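Local coordinates for protein CbsA (Xanthomonas oryzae pv. oryzae, PDB 5XYH) that hydrolyses cellulose as a 1,4-beta-cellobiosidase, probably releasing cellobiose from chain ends, and so helps a rice pathogen break down plant cell walls, at residues A[192-196]-A[233-238]; A[197-202]-A[263-268]. One frame throughout, in Å; residues are numbered along the deposited sequence.

Contact 1: A[192-196]-A[233-238]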
loop_
_atom_site.group_PDB
_atom_site.type_symbol
_atom_site.label_atom_id
_atom_site.label_comp_id
_atom_site.label_asym_id
_atom_site.label_seq_id
_atom_site.Cartn_x
_atom_site.Cartn_y
_atom_site.Cartn_z
ATOM N N MET A 192 2.008 -4.615 -9.620
ATOM C CA MET A 192 2.233 -5.670 -8.642
ATOM C C MET A 192 2.713 -5.077 -7.314
ATOM O O MET A 192 3.735 -4.383 -7.272
ATOM C CB MET A 192 3.277 -6.648 -9.183
ATOM C CG MET A 192 2.861 -7.424 -10.411
ATOM S SD MET A 192 1.510 -8.538 -10.062
ATOM C CE MET A 192 2.275 -9.636 -8.878
ATOM N N ASP A 193 2.002 -5.368 -6.225
ATOM C CA ASP A 193 2.469 -4.967 -4.906
ATOM C C ASP A 193 3.739 -5.728 -4.563
ATOM O O ASP A 193 3.808 -6.946 -4.746
ATOM C CB ASP A 193 1.414 -5.241 -3.840
ATOM C CG ASP A 193 1.860 -4.775 -2.460
ATOM O OD1 ASP A 193 1.624 -3.588 -2.142
ATOM O OD2 ASP A 193 2.476 -5.579 -1.717
ATOM N N ILE A 194 4.742 -5.028 -4.045
ATOM C CA ILE A 194 5.986 -5.723 -3.721
ATOM C C ILE A 194 6.547 -5.208 -2.394
ATOM O O ILE A 194 7.752 -4.959 -2.253
ATOM C CB ILE A 194 6.982 -5.626 -4.907
ATOM C CG1 ILE A 194 8.146 -6.621 -4.770
ATOM C CG2 ILE A 194 7.464 -4.189 -5.167
ATOM C CD1 ILE A 194 8.881 -6.828 -6.082
ATOM N N GLY A 195 5.662 -5.064 -1.398
ATOM C CA GLY A 195 6.086 -4.779 -0.037
ATOM C C GLY A 195 6.733 -3.409 0.106
ATOM O O GLY A 195 6.477 -2.488 -0.672
ATOM N N HIS A 196 7.605 -3.275 1.117
ATOM C CA HIS A 196 8.118 -1.949 1.459
ATOM C C HIS A 196 9.430 -1.936 2.240
ATOM O O HIS A 196 10.144 -0.931 2.233
ATOM C CB HIS A 196 7.087 -1.213 2.305
ATOM C CG HIS A 196 7.039 -1.711 3.713
ATOM N ND1 HIS A 196 7.759 -1.125 4.736
ATOM C CD2 HIS A 196 6.411 -2.780 4.258
ATOM C CE1 HIS A 196 7.546 -1.792 5.858
ATOM N NE2 HIS A 196 6.736 -2.801 5.595
ATOM N N ASN A 233 5.260 0.301 -0.602
ATOM C CA ASN A 233 4.783 1.080 0.544
ATOM C C ASN A 233 3.270 1.076 0.705
ATOM O O ASN A 233 2.754 1.861 1.522
ATOM C CB ASN A 233 5.260 2.540 0.507
ATOM C CG ASN A 233 5.597 3.074 1.899
ATOM O OD1 ASN A 233 6.130 2.342 2.736
ATOM N ND2 ASN A 233 5.316 4.358 2.139
ATOM N N THR A 234 2.549 0.206 -0.012
ATOM C CA THR A 234 1.093 0.176 0.074
ATOM C C THR A 234 0.654 0.035 1.521
ATOM O O THR A 234 1.015 -0.935 2.196
ATOM C CB THR A 234 0.525 -0.979 -0.751
ATOM O OG1 THR A 234 0.919 -0.839 -2.127
ATOM C CG2 THR A 234 -0.997 -0.951 -0.679
ATOM N N ALA A 235 -0.099 1.022 1.998
ATOM C CA ALA A 235 -0.637 1.044 3.352
ATOM C C ALA A 235 0.450 1.071 4.421
ATOM O O ALA A 235 0.153 0.850 5.605
ATOM C CB ALA A 235 -1.575 -0.152 3.592
ATOM N N ASN A 236 1.713 1.325 4.059
ATOM C CA ASN A 236 2.740 1.433 5.088
ATOM C C ASN A 236 3.226 2.878 5.208
ATOM O O ASN A 236 2.647 3.810 4.631
ATOM C CB ASN A 236 3.912 0.467 4.828
ATOM C CG ASN A 236 4.541 -0.043 6.132
ATOM O OD1 ASN A 236 5.274 0.689 6.815
ATOM N ND2 ASN A 236 4.240 -1.295 6.490
ATOM N N TYR A 237 4.333 3.052 5.936
ATOM C CA TYR A 237 4.761 4.359 6.419
ATOM C C TYR A 237 6.213 4.716 6.100
ATOM O O TYR A 237 6.695 5.756 6.565
ATOM C CB TYR A 237 4.576 4.421 7.943
ATOM C CG TYR A 237 3.161 4.154 8.447
ATOM C CD1 TYR A 237 2.717 2.861 8.715
ATOM C CD2 TYR A 237 2.283 5.209 8.670
ATOM C CE1 TYR A 237 1.419 2.629 9.216
ATOM C CE2 TYR A 237 0.994 4.997 9.153
ATOM C CZ TYR A 237 0.562 3.706 9.424
ATOM O OH TYR A 237 -0.725 3.522 9.903
ATOM N N THR A 238 6.930 3.885 5.367
ATOM C CA THR A 238 8.362 4.108 5.204
ATOM C C THR A 238 8.586 5.358 4.366
ATOM O O THR A 238 7.930 5.532 3.331
ATOM C CB THR A 238 9.017 2.886 4.562
ATOM O OG1 THR A 238 8.833 1.752 5.424
ATOM C CG2 THR A 238 10.505 3.122 4.365
HETATM O O HOH W 1 3.594 -2.415 -0.665
#
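H196 and N233 bring the two backbones together, their CA atoms 4.6 Å apart, where the neighbouring parallel strands 188-193 and 229-232 run out into loops. This is the C-terminal rim of the distorted alpha/beta barrel of glycoside hydrolase family 6, the side on which enzymes of this family carry their substrate cleft. Past the strand ends the ladder slips by one residue: N233 N donates to G195 O at 3.0 Å (161°), while I194 O turns to Y274 OH. The chain then reverses in a type II beta turn, N233 to N236.

Beside the direct bond, a water donates to both D193 OD1 and G195 O and accepts from T234 N. D193 OD1 also receives T234 OG1, at 2.8 Å and nearly in line with the C-O bond. The carboxylate swings out to meet it because CG stands opposite the backbone N (chi1 -178°). Its other oxygen, OD2, accepts from G195 N in an Asx turn, so both oxygens are held.

At the far end the H196 ring and the N236 amide are stacked, their planes 23° apart. N236 ND2 lies 3.0 Å from H196 NE2, but above the ring and at a poor angle, so this is face packing, not a hydrogen bond. N236 OD1 accepts from Y237 N and from R328, which fixes the amide's rotation. N233 spreads its amide between D296 O, reached by ND2, and T238 N, which meets OD1 on an in-plane lone pair. T238 OG1 sits at the edge of the H196 ring, hydrogen-bonded to ND1 at 3.1 Å.

Contact 2: A[197-202]-A[263-268]; sequences SGWLAW and YQWNSV
N266 reaches across to the 197-202 loop with its amide, ND2 donating to S197 O at 3.0 Å from well above the carbonyl plane. Its CG stands opposite the backbone N (chi1 180°), which extends the amide toward that oxygen. The W199 indole lies over this same side chain. N266 CB makes a CH-pi contact with the six-membered ring, 4.0 Å from its centroid, and ND2 lies over the same face near the CD2-CE2 bond, with amide and indole planes 44° apart. At the rim of the indole, W199 CH2 comes to 3.4 Å from Q264 O, near the ring plane. A second tryptophan uses its polar edge instead: W202 NE1 donates to W265 O at 2.9 Å. W199 turns its edge to W202, with CZ3 3.5 Å above the plane of the W202 indole, an edge-to-face contact. G198, lacking a side chain, packs its CA on V268 CB at 4.2 Å.

Further out, a water donates to both G198 O and N266 OD1. Both ends of the N266 amide are therefore engaged, since OD1 also accepts from V268 N in an Asx turn. Within 197-202, S197 OG accepts from W199 N in an ST turn. R331 takes the carbonyl of V268.

What results is a type I' beta turn, Y263 to N266, met by W199, in the short 3-10 segment, and by W202 just after it: loop-to-loop packing outside the strands of the family 6 barrel.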
loop_
_atom_site.group_PDB
_atom_site.type_symbol
_atom_site.label_atom_id
_atom_site.label_comp_id
_atom_site.label_asym_id
_atom_site.label_seq_id
_atom_site.Cartn_x
_atom_site.Cartn_y
_atom_site.Cartn_z
ATOM N N SER A 197 9.717 -3.007 2.982
ATOM C CA SER A 197 10.767 -2.942 3.999
ATOM C C SER A 197 12.162 -2.939 3.391
ATOM O O SER A 197 13.111 -2.434 4.005
ATOM C CB SER A 197 10.645 -4.127 4.942
ATOM O OG SER A 197 10.964 -5.312 4.237
ATOM N N GLY A 198 12.314 -3.525 2.215
ATOM C CA GLY A 198 13.620 -3.820 1.678
ATOM C C GLY A 198 14.131 -5.208 1.996
ATOM O O GLY A 198 15.164 -5.600 1.451
ATOM N N TRP A 199 13.453 -5.965 2.875
ATOM C CA TRP A 199 13.948 -7.298 3.211
ATOM C C TRP A 199 13.846 -8.261 2.034
ATOM O O TRP A 199 14.600 -9.247 1.982
ATOM C CB TRP A 199 13.198 -7.870 4.414
ATOM C CG TRP A 199 13.571 -7.242 5.740
ATOM C CD1 TRP A 199 12.740 -6.562 6.581
ATOM C CD2 TRP A 199 14.862 -7.255 6.372
ATOM N NE1 TRP A 199 13.430 -6.147 7.696
ATOM C CE2 TRP A 199 14.735 -6.560 7.592
ATOM C CE3 TRP A 199 16.115 -7.789 6.023
ATOM C CZ2 TRP A 199 15.810 -6.383 8.469
ATOM C CZ3 TRP A 199 17.195 -7.604 6.901
ATOM C CH2 TRP A 199 17.028 -6.910 8.106
ATOM N N LEU A 200 12.942 -7.988 1.086
ATOM C CA LEU A 200 12.869 -8.773 -0.144
ATOM C C LEU A 200 14.158 -8.703 -0.952
ATOM O O LEU A 200 14.469 -9.636 -1.701
ATOM C CB LEU A 200 11.714 -8.284 -1.012
ATOM C CG LEU A 200 10.346 -8.875 -0.762
ATOM C CD1 LEU A 200 9.414 -8.386 -1.889
ATOM C CD2 LEU A 200 10.476 -10.383 -0.741
ATOM N N ALA A 201 14.898 -7.602 -0.837
ATOM C CA ALA A 201 16.120 -7.396 -1.604
ATOM C C ALA A 201 17.381 -7.827 -0.853
ATOM O O ALA A 201 18.489 -7.724 -1.398
ATOM C CB ALA A 201 16.226 -5.917 -2.011
ATOM N N TRP A 202 17.239 -8.329 0.364
ATOM C CA TRP A 202 18.368 -8.532 1.256
ATOM C C TRP A 202 18.985 -9.911 1.037
ATOM O O TRP A 202 18.291 -10.933 1.121
ATOM C CB TRP A 202 17.899 -8.371 2.698
ATOM C CG TRP A 202 18.966 -8.235 3.721
ATOM C CD1 TRP A 202 19.699 -7.115 4.013
ATOM C CD2 TRP A 202 19.399 -9.249 4.637
ATOM N NE1 TRP A 202 20.570 -7.380 5.048
ATOM C CE2 TRP A 202 20.406 -8.683 5.445
ATOM C CE3 TRP A 202 19.043 -10.585 4.840
ATOM C CZ2 TRP A 202 21.054 -9.407 6.445
ATOM C CZ3 TRP A 202 19.693 -11.303 5.833
ATOM C CH2 TRP A 202 20.679 -10.709 6.625
ATOM N N TYR A 263 17.899 -0.305 11.757
ATOM C CA TYR A 263 17.929 -0.901 10.426
ATOM C C TYR A 263 18.362 -2.361 10.429
ATOM O O TYR A 263 18.039 -3.077 9.477
ATOM C CB TYR A 263 18.825 -0.076 9.477
ATOM C CG TYR A 263 18.245 1.287 9.165
ATOM C CD1 TYR A 263 17.017 1.414 8.513
ATOM C CD2 TYR A 263 18.897 2.444 9.558
ATOM C CE1 TYR A 263 16.466 2.660 8.254
ATOM C CE2 TYR A 263 18.350 3.702 9.304
ATOM C CZ TYR A 263 17.141 3.806 8.647
ATOM O OH TYR A 263 16.599 5.061 8.388
ATOM N N GLN A 264 19.043 -2.826 11.479
ATOM C CA GLN A 264 19.387 -4.240 11.656
ATOM C C GLN A 264 20.061 -4.827 10.420
ATOM O O GLN A 264 19.688 -5.902 9.950
ATOM C CB GLN A 264 18.174 -5.116 11.974
ATOM C CG GLN A 264 17.114 -4.671 12.923
ATOM C CD GLN A 264 16.116 -5.812 13.096
ATOM O OE1 GLN A 264 15.019 -5.806 12.499
ATOM N NE2 GLN A 264 16.527 -6.843 13.848
ATOM N N TRP A 265 21.027 -4.105 9.872
ATOM C CA TRP A 265 21.842 -4.549 8.745
ATOM C C TRP A 265 21.101 -4.469 7.413
ATOM O O TRP A 265 21.539 -5.071 6.422
ATOM C CB TRP A 265 22.381 -5.972 8.953
ATOM C CG TRP A 265 23.304 -6.136 10.124
ATOM C CD1 TRP A 265 23.275 -5.459 11.313
ATOM C CD2 TRP A 265 24.378 -7.070 10.222
ATOM N NE1 TRP A 265 24.279 -5.906 12.141
ATOM C CE2 TRP A 265 24.974 -6.893 11.489
ATOM C CE3 TRP A 265 24.897 -8.042 9.357
ATOM C CZ2 TRP A 265 26.068 -7.655 11.912
ATOM C CZ3 TRP A 265 25.989 -8.800 9.781
ATOM C CH2 TRP A 265 26.559 -8.596 11.048
ATOM N N ASN A 266 19.996 -3.732 7.348
ATOM C CA ASN A 266 19.253 -3.514 6.112
ATOM C C ASN A 266 19.658 -2.163 5.531
ATOM O O ASN A 266 19.360 -1.120 6.118
ATOM C CB ASN A 266 17.755 -3.568 6.405
ATOM C CG ASN A 266 16.893 -3.348 5.177
ATOM O OD1 ASN A 266 17.382 -3.051 4.080
ATOM N ND2 ASN A 266 15.585 -3.460 5.372
ATOM N N SER A 267 20.304 -2.175 4.358
ATOM C CA SER A 267 20.800 -0.940 3.760
ATOM C C SER A 267 19.745 -0.140 2.998
ATOM O O SER A 267 20.096 0.880 2.394
ATOM C CB SER A 267 21.964 -1.241 2.809
ATOM O OG SER A 267 23.045 -1.772 3.540
ATOM N N VAL A 268 18.486 -0.561 2.993
ATOM C CA VAL A 268 17.425 0.156 2.292
ATOM C C VAL A 268 16.621 0.920 3.336
ATOM O O VAL A 268 15.847 0.324 4.091
ATOM C CB VAL A 268 16.549 -0.800 1.469
ATOM C CG1 VAL A 268 15.466 -0.030 0.743
ATOM C CG2 VAL A 268 17.419 -1.548 0.441
HETATM O O HOH W 2 17.707 -4.984 1.752
#

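Along the chain, 192-196 carries strand 188-193 out into the loop that 197-202 continues, so contacts 1 and 2 begin on consecutive segments. Helix 206-218 and strand 229-232 follow, completing a beta-alpha-beta crossover, and contact 1 closes it when the chain returns at 233-238. The path then runs on through the small hairpin 251-256 before 263-268 meets 197-202 and closes contact 2. Because the segments alternate, the two closures cross. Contact 1 ties adjacent strand ends of the barrel, whereas contact 2, its centre about 14 Å from that of contact 1, joins more peripheral loops. They meet where I194 CG1 packs on L200 CD1 at 3.6 Å.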